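Local coordinates for putative phosphohistidine phosphatase SixA (Agrobacterium tumefaciens, PDB 2RFL), which probably removes the phosphoryl group from phosphohistidine, acting as a phosphatase of the histidine phosphatase superfamily, at residues A45-A49 / A72-F77; L59-R65 / E88-A92; S138-T142 / D165-P169. All blocks are in the same frame, centred on the assembly; numbering follows the deposited sequence. Where two conformers were deposited one is given.

Interaction 1 of 3, residues A45-A49 / A72-F77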
loop_
_atom_site.group_PDB
_atom_site.type_symbol
_atom_site.label_atom_id
_atom_site.label_comp_id
_atom_site.label_asym_id
_atom_site.label_seq_id
_atom_site.Cartn_x
_atom_site.Cartn_y
_atom_site.Cartn_z
ATOM N N ALA A 45 -1.675 -1.420 10.537
ATOM C CA ALA A 45 -0.730 -2.540 10.735
ATOM C C ALA A 45 -1.306 -3.622 11.682
ATOM O O ALA A 45 -1.488 -4.733 11.258
ATOM C CB ALA A 45 0.606 -2.038 11.201
ATOM N N ASP A 46 -1.666 -3.267 12.920
ATOM C CA ASP A 46 -2.338 -4.184 13.880
ATOM C C ASP A 46 -3.621 -4.904 13.435
ATOM O O ASP A 46 -3.814 -6.083 13.734
ATOM C CB ASP A 46 -2.615 -3.471 15.202
ATOM C CG ASP A 46 -1.428 -3.487 16.124
ATOM O OD1 ASP A 46 -0.426 -4.144 15.763
ATOM O OD2 ASP A 46 -1.500 -2.845 17.204
ATOM N N LEU A 47 -4.506 -4.173 12.772
ATOM C CA LEU A 47 -5.687 -4.754 12.175
ATOM C C LEU A 47 -5.222 -5.856 11.221
ATOM O O LEU A 47 -5.827 -6.913 11.171
ATOM C CB LEU A 47 -6.520 -3.670 11.453
ATOM C CG LEU A 47 -8.056 -3.543 11.546
ATOM C CD1 LEU A 47 -8.628 -4.421 12.625
ATOM C CD2 LEU A 47 -8.512 -2.105 11.805
ATOM N N ALA A 48 -4.106 -5.624 10.527
ATOM C CA ALA A 48 -3.639 -6.491 9.427
ATOM C C ALA A 48 -3.203 -7.889 9.864
ATOM O O ALA A 48 -3.800 -8.869 9.445
ATOM C CB ALA A 48 -2.537 -5.801 8.629
ATOM N N ALA A 49 -2.180 -7.971 10.714
ATOM C CA ALA A 49 -1.714 -9.231 11.298
ATOM C C ALA A 49 -2.794 -9.900 12.116
ATOM O O ALA A 49 -2.602 -11.004 12.642
ATOM C CB ALA A 49 -0.517 -8.976 12.171
ATOM N N ALA A 72 6.184 0.525 10.726
ATOM C CA ALA A 72 5.065 0.091 11.571
ATOM C C ALA A 72 4.736 -1.393 11.345
ATOM O O ALA A 72 4.648 -2.139 12.275
ATOM C CB ALA A 72 3.857 0.984 11.406
ATOM N N TRP A 73 4.602 -1.804 10.088
ATOM C CA TRP A 73 4.390 -3.208 9.701
ATOM C C TRP A 73 5.415 -4.238 10.169
ATOM O O TRP A 73 5.006 -5.310 10.618
ATOM C CB TRP A 73 4.207 -3.300 8.207
ATOM C CG TRP A 73 2.913 -2.669 7.821
ATOM C CD1 TRP A 73 2.592 -1.335 7.888
ATOM C CD2 TRP A 73 1.741 -3.343 7.357
ATOM N NE1 TRP A 73 1.298 -1.146 7.475
ATOM C CE2 TRP A 73 0.753 -2.357 7.139
ATOM C CE3 TRP A 73 1.433 -4.683 7.096
ATOM C CZ2 TRP A 73 -0.523 -2.663 6.649
ATOM C CZ3 TRP A 73 0.172 -4.991 6.616
ATOM C CH2 TRP A 73 -0.795 -3.981 6.387
ATOM N N GLN A 74 6.716 -3.932 10.055
ATOM C CA GLN A 74 7.782 -4.748 10.667
ATOM C C GLN A 74 7.511 -5.031 12.146
ATOM O O GLN A 74 7.813 -6.104 12.643
ATOM C CB GLN A 74 9.136 -4.058 10.538
ATOM C CG GLN A 74 9.843 -4.223 9.190
ATOM C CD GLN A 74 11.114 -3.374 9.106
ATOM O OE1 GLN A 74 11.058 -2.149 8.888
ATOM N NE2 GLN A 74 12.264 -4.013 9.288
ATOM N N ARG A 75 6.930 -4.040 12.820
ATOM C CA ARG A 75 6.594 -4.051 14.235
ATOM C C ARG A 75 5.420 -4.962 14.505
ATOM O O ARG A 75 5.502 -5.829 15.353
ATOM C CB ARG A 75 6.201 -2.649 14.675
ATOM C CG ARG A 75 6.771 -2.220 15.997
ATOM C CD ARG A 75 7.886 -1.221 15.778
ATOM N NE ARG A 75 7.355 0.015 15.224
ATOM C CZ ARG A 75 8.082 0.966 14.659
ATOM N NH1 ARG A 75 7.481 2.044 14.189
ATOM N NH2 ARG A 75 9.396 0.839 14.555
ATOM N N ALA A 76 4.318 -4.757 13.785
ATOM C CA ALA A 76 3.122 -5.560 13.948
ATOM C C ALA A 76 3.435 -7.038 13.788
ATOM O O ALA A 76 2.821 -7.887 14.416
ATOM C CB ALA A 76 2.045 -5.121 12.973
ATOM N N PHE A 77 4.406 -7.336 12.932
ATOM C CA PHE A 77 4.600 -8.694 12.435
ATOM C C PHE A 77 5.936 -9.264 12.898
ATOM O O PHE A 77 6.143 -10.478 12.882
ATOM C CB PHE A 77 4.516 -8.722 10.908
ATOM C CG PHE A 77 3.116 -8.610 10.375
ATOM C CD1 PHE A 77 2.552 -7.370 10.129
ATOM C CD2 PHE A 77 2.366 -9.745 10.119
ATOM C CE1 PHE A 77 1.264 -7.264 9.640
ATOM C CE2 PHE A 77 1.077 -9.646 9.628
ATOM C CZ PHE A 77 0.526 -8.404 9.389
#
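W73 and F77, one turn apart on helix 72-77, both carry their ring anti to the carbonyl carbon and beside the backbone N (chi1 -69° and -76°), which swings the two flat groups across to the small residues of helix 45-49. The methyl of A45 sits over the pyrrole part of the indole in a CH-pi contact, with A45 CB 3.9 Å from the centroid of the W73 five-membered ring. Further out on the same indole, A48 CB comes to 3.4 Å from W73 CH2, an oblique approach at the far end of the benzene part. Beside the indole, methyl meets methyl, A45 CB lying 3.8 Å from A76 CB. At the more exposed margin D46 turns its carboxylate back, so that D46 OD1 is 3.9 Å from A76 CB. The phenyl ring of F77 offers a face to A49 CB, though their modelled separation is too short to be trusted; A48 lies obliquely to the same ring. The axes of the two segments approach to 8.8 Å and cross at -41°, a closeness consistent with the alanines on the facing sides. The loop after helix 35-51 reaches the contact too, Y53 touching A48 and R54 touching F77. Helix 35-51 links parallel strands 10-15 and 57-60, helix 64-77 links 57-60 to 82-85, and the contact thus joins the helices of two successive beta-alpha-beta crossovers.

Interaction 2 of 3, residues L59-R65 / E88-A92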
loop_
_atom_site.group_PDB
_atom_site.type_symbol
_atom_site.label_atom_id
_atom_site.label_comp_id
_atom_site.label_asym_id
_atom_site.label_seq_id
_atom_site.Cartn_x
_atom_site.Cartn_y
_atom_site.Cartn_z
ATOM N N LEU A 59 7.278 -3.761 -1.128
ATOM C CA LEU A 59 7.933 -2.736 -1.973
ATOM C C LEU A 59 7.469 -1.336 -1.586
ATOM O O LEU A 59 6.288 -1.025 -1.598
ATOM C CB LEU A 59 7.657 -2.974 -3.449
ATOM C CG LEU A 59 8.012 -4.324 -4.064
ATOM C CD1 LEU A 59 7.636 -4.478 -5.544
ATOM C CD2 LEU A 59 9.491 -4.576 -3.782
ATOM N N SER A 60 8.405 -0.489 -1.201
ATOM C CA SER A 60 8.060 0.825 -0.637
ATOM C C SER A 60 8.870 1.923 -1.280
ATOM O O SER A 60 10.006 1.695 -1.649
ATOM C CB SER A 60 8.345 0.855 0.868
ATOM O OG SER A 60 8.155 2.152 1.459
ATOM N N SER A 61 8.272 3.112 -1.387
ATOM C CA SER A 61 8.998 4.357 -1.588
ATOM C C SER A 61 10.142 4.473 -0.559
ATOM O O SER A 61 10.076 3.961 0.585
ATOM C CB SER A 61 8.032 5.568 -1.473
ATOM O OG SER A 61 8.639 6.865 -1.614
ATOM N N THR A 62 11.189 5.164 -0.973
ATOM C CA THR A 62 12.246 5.482 -0.098
ATOM C C THR A 62 11.872 6.709 0.721
ATOM O O THR A 62 12.581 7.011 1.674
ATOM C CB THR A 62 13.528 5.743 -0.904
ATOM O OG1 THR A 62 13.191 6.534 -2.044
ATOM C CG2 THR A 62 14.107 4.446 -1.371
ATOM N N ALA A 63 10.776 7.421 0.357
ATOM C CA ALA A 63 10.456 8.703 1.041
ATOM C C ALA A 63 10.241 8.448 2.523
ATOM O O ALA A 63 9.514 7.549 2.886
ATOM C CB ALA A 63 9.255 9.398 0.434
ATOM N N ALA A 64 10.889 9.224 3.378
ATOM C CA ALA A 64 10.781 8.969 4.796
ATOM C C ALA A 64 9.342 8.530 5.208
ATOM O O ALA A 64 9.189 7.467 5.819
ATOM C CB ALA A 64 11.232 10.114 5.547
ATOM N N ARG A 65 8.303 9.294 4.838
ATOM C CA ARG A 65 6.933 8.972 5.244
ATOM C C ARG A 65 6.489 7.568 4.821
ATOM O O ARG A 65 5.514 7.038 5.343
ATOM C CB ARG A 65 5.916 10.023 4.761
ATOM C CG ARG A 65 5.493 9.945 3.265
ATOM C CD ARG A 65 4.564 11.182 2.905
ATOM N NE ARG A 65 4.535 11.609 1.485
ATOM C CZ ARG A 65 5.466 12.373 0.893
ATOM N NH1 ARG A 65 6.550 12.820 1.548
ATOM N NH2 ARG A 65 5.314 12.705 -0.385
ATOM N N GLU A 88 12.184 5.293 -7.161
ATOM C CA GLU A 88 11.273 5.562 -8.279
ATOM C C GLU A 88 9.761 5.339 -7.977
ATOM O O GLU A 88 8.897 5.542 -8.837
ATOM C CB GLU A 88 11.728 4.747 -9.485
ATOM C CG GLU A 88 11.422 5.381 -10.832
ATOM C CD GLU A 88 12.460 6.384 -11.273
ATOM O OE1 GLU A 88 13.194 6.908 -10.404
ATOM O OE2 GLU A 88 12.548 6.662 -12.489
HETATM N N MSE A 89 9.470 4.922 -6.749
HETATM C CA MSE A 89 8.098 4.879 -6.260
HETATM C C MSE A 89 7.668 6.232 -5.703
HETATM O O MSE A 89 6.481 6.474 -5.482
HETATM C CB MSE A 89 7.946 3.798 -5.187
HETATM C CG MSE A 89 7.664 2.410 -5.741
HETATM SE SE MSE A 89 7.269 1.109 -4.342
HETATM C CE MSE A 89 5.334 1.332 -4.260
ATOM N N TYR A 90 8.640 7.111 -5.482
ATOM C CA TYR A 90 8.354 8.498 -5.134
ATOM C C TYR A 90 8.384 9.393 -6.367
ATOM O O TYR A 90 9.339 9.362 -7.146
ATOM C CB TYR A 90 9.353 9.004 -4.091
ATOM C CG TYR A 90 9.210 10.475 -3.771
ATOM C CD1 TYR A 90 8.191 10.931 -2.947
ATOM C CD2 TYR A 90 10.097 11.408 -4.293
ATOM C CE1 TYR A 90 8.057 12.275 -2.651
ATOM C CE2 TYR A 90 9.971 12.753 -4.004
ATOM C CZ TYR A 90 8.950 13.181 -3.182
ATOM O OH TYR A 90 8.821 14.520 -2.891
ATOM N N ASN A 91 7.335 10.190 -6.539
ATOM C CA ASN A 91 7.150 10.959 -7.764
ATOM C C ASN A 91 7.326 10.102 -9.014
ATOM O O ASN A 91 8.202 10.363 -9.839
ATOM C CB ASN A 91 8.112 12.148 -7.802
ATOM C CG ASN A 91 7.474 13.396 -8.380
ATOM O OD1 ASN A 91 6.681 14.065 -7.717
ATOM N ND2 ASN A 91 7.818 13.715 -9.622
ATOM N N ALA A 92 6.487 9.080 -9.147
ATOM C CA ALA A 92 6.658 8.082 -10.196
ATOM C C ALA A 92 6.353 8.669 -11.571
ATOM O O ALA A 92 5.467 9.510 -11.715
ATOM C CB ALA A 92 5.775 6.873 -9.926
#
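The phenol ring of Y90 receives R65 at its edge, in plane: R65 NH2 is 3.6 Å from Y90 CE1, and the guanidinium stands nearly upright to the ring, the planes 80° apart. A63 CB (3.9 Å from Y90 CD1) approaches the ring obliquely. Two further rings meet it, F29 edge-to-face and H115 with planes at about 60°. With CG anti to the backbone N (chi1 174°), the Y90 ring extends past S61 and A63 until its hydroxyl hydrogen-bonds D28 OD2, the same oxygen that forms a salt bridge with R65 NH2. This shared acceptor probably fixes the tyrosine and arginine relative to each other.

In the conformer described, S61 OG makes an ST turn, accepting from A63 N at 3.0 Å, and is also hydrogen-bonded to H115 NE2. Across the contact S61 OG lies 3.3 Å from Y90 CB. S60 OG, for its part, donates to S61 O at 2.8 Å, in the carbonyl plane and on a lone pair. The selenium of M89, a selenomethionine, rests on the strand backbone, with M89 SE 3.5 Å from S60 C and 3.6 Å from L59 O.

R65 also touches H16 and H115, a gathering consistent with the phosphate pocket of histidine phosphatases. Strand 57-60 runs between 82-85 and 109-114, joined to both by backbone hydrogen bonds; its C-terminal end leads into helix 64-77, while the loop after strand 82-85 covers this junction.

Interaction 3 of 3, residues S138-T142 / D165-P169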
loop_
_atom_site.group_PDB
_atom_site.type_symbol
_atom_site.label_atom_id
_atom_site.label_comp_id
_atom_site.label_asym_id
_atom_site.label_seq_id
_atom_site.Cartn_x
_atom_site.Cartn_y
_atom_site.Cartn_z
ATOM N N SER A 138 -14.751 9.093 -1.105
ATOM C CA SER A 138 -13.804 10.202 -1.006
ATOM C C SER A 138 -12.348 9.852 -1.338
ATOM O O SER A 138 -11.428 10.572 -0.954
ATOM C CB SER A 138 -13.919 10.870 0.365
ATOM O OG SER A 138 -13.923 9.903 1.389
ATOM N N GLY A 139 -12.133 8.761 -2.062
ATOM C CA GLY A 139 -10.795 8.423 -2.533
ATOM C C GLY A 139 -9.993 7.533 -1.603
ATOM O O GLY A 139 -10.519 7.053 -0.605
ATOM N N PHE A 140 -8.717 7.336 -1.934
ATOM C CA PHE A 140 -7.835 6.358 -1.273
ATOM C C PHE A 140 -7.055 7.058 -0.135
ATOM O O PHE A 140 -6.079 7.796 -0.393
ATOM C CB PHE A 140 -6.903 5.757 -2.332
ATOM C CG PHE A 140 -6.253 4.468 -1.948
ATOM C CD1 PHE A 140 -5.530 4.343 -0.761
ATOM C CD2 PHE A 140 -6.312 3.377 -2.812
ATOM C CE1 PHE A 140 -4.888 3.153 -0.400
ATOM C CE2 PHE A 140 -5.680 2.174 -2.474
ATOM C CZ PHE A 140 -4.958 2.073 -1.239
ATOM N N PRO A 141 -7.504 6.853 1.123
ATOM C CA PRO A 141 -6.990 7.556 2.293
ATOM C C PRO A 141 -5.573 7.109 2.755
ATOM O O PRO A 141 -5.053 6.078 2.297
ATOM C CB PRO A 141 -8.053 7.239 3.364
ATOM C CG PRO A 141 -8.605 5.885 2.974
ATOM C CD PRO A 141 -8.564 5.876 1.476
ATOM N N THR A 142 -4.972 7.897 3.650
ATOM C CA THR A 142 -3.664 7.588 4.212
ATOM C C THR A 142 -3.722 6.403 5.136
ATOM O O THR A 142 -4.605 6.306 5.967
ATOM C CB THR A 142 -3.059 8.739 5.034
ATOM O OG1 THR A 142 -3.961 9.129 6.087
ATOM C CG2 THR A 142 -2.667 9.904 4.132
ATOM N N ASP A 165 -11.223 -7.026 0.737
ATOM C CA ASP A 165 -11.258 -6.253 1.986
ATOM C C ASP A 165 -10.567 -4.876 1.815
ATOM O O ASP A 165 -9.660 -4.712 1.011
ATOM C CB ASP A 165 -10.586 -7.049 3.120
ATOM C CG ASP A 165 -11.062 -6.627 4.526
ATOM O OD1 ASP A 165 -11.868 -5.663 4.651
ATOM O OD2 ASP A 165 -10.637 -7.273 5.517
ATOM N N PHE A 166 -11.006 -3.885 2.583
ATOM C CA PHE A 166 -10.327 -2.601 2.660
ATOM C C PHE A 166 -10.251 -2.092 4.103
ATOM O O PHE A 166 -11.262 -2.110 4.813
ATOM C CB PHE A 166 -11.019 -1.568 1.770
ATOM C CG PHE A 166 -10.127 -0.431 1.349
ATOM C CD1 PHE A 166 -9.821 0.610 2.231
ATOM C CD2 PHE A 166 -9.590 -0.390 0.070
ATOM C CE1 PHE A 166 -8.992 1.670 1.839
ATOM C CE2 PHE A 166 -8.755 0.664 -0.329
ATOM C CZ PHE A 166 -8.458 1.693 0.565
ATOM N N LEU A 167 -9.062 -1.644 4.530
ATOM C CA LEU A 167 -8.894 -1.016 5.843
ATOM C C LEU A 167 -8.653 0.494 5.791
ATOM O O LEU A 167 -7.779 0.961 5.082
ATOM C CB LEU A 167 -7.815 -1.731 6.681
ATOM C CG LEU A 167 -8.060 -3.223 6.975
ATOM C CD1 LEU A 167 -6.879 -3.936 7.627
ATOM C CD2 LEU A 167 -9.381 -3.479 7.785
ATOM N N ALA A 168 -9.479 1.243 6.515
ATOM C CA ALA A 168 -9.323 2.683 6.721
ATOM C C ALA A 168 -9.467 3.029 8.214
ATOM O O ALA A 168 -10.074 2.263 8.976
ATOM C CB ALA A 168 -10.336 3.443 5.912
ATOM N N PRO A 169 -8.867 4.159 8.657
ATOM C CA PRO A 169 -9.138 4.629 10.007
ATOM C C PRO A 169 -10.418 5.453 10.068
ATOM O O PRO A 169 -10.802 5.907 11.150
ATOM C CB PRO A 169 -7.913 5.504 10.324
ATOM C CG PRO A 169 -7.001 5.391 9.150
ATOM C CD PRO A 169 -7.867 5.014 8.004
#
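F140 O is gripped by two donors, R15 NH1 and N116 ND2, while the weaker bond from F140 N to E120 OE1 adds a third tie to this loop residue. Held in this way, F140 presents a ring face to F166 on the edge strand 162-167. The pair is T-shaped: F166 CZ sits over the centre of the F140 ring, 4.0 Å from F140 CZ, with centroids 5.2 Å apart and planes at 69°. Both rings reach the meeting point because each CG is anti to its own backbone nitrogen (chi1 -162° for F140, -157° for F166). P141 packs alongside, P141 CD lying 4.2 Å from F166 CE1 and P141 CG the same distance from A168 CB. At the outer margin T142 O is 4.1 Å from P169 CD.

L123 of helix 118-127 touches both phenyl rings, whereas the next strand residue, L167, packs against helix 35-51. Across the contact itself the chemistry is apolar and aromatic, so the loop and the strand end are held by van der Waals and edge-to-face ring contact, while polar groups from elsewhere in the chain hold the F140 carbonyl.

Overall arrangement
Along the chain, interactions 1 and 2 alternate their segments, whereas interaction 3 begins after both have closed. Interactions 1 and 2 share helix 64-77, one at its C-terminal part and the other at its start; their centres are about 19 Å apart, without touching. Interaction 3 lies about 16 Å from interaction 1 between centres and meets it through L47 CB and L167 CD1, 3.9 Å apart, where helix 35-51 covers the edge strand 162-167. Interactions 2 and 3 reach the same mixed sheet on opposite sides of the chain's centre, about 19 Å between centres. Interaction 1 joins helices; interactions 2 and 3 set loops against strand ends, interaction 2 probably at the phosphate pocket.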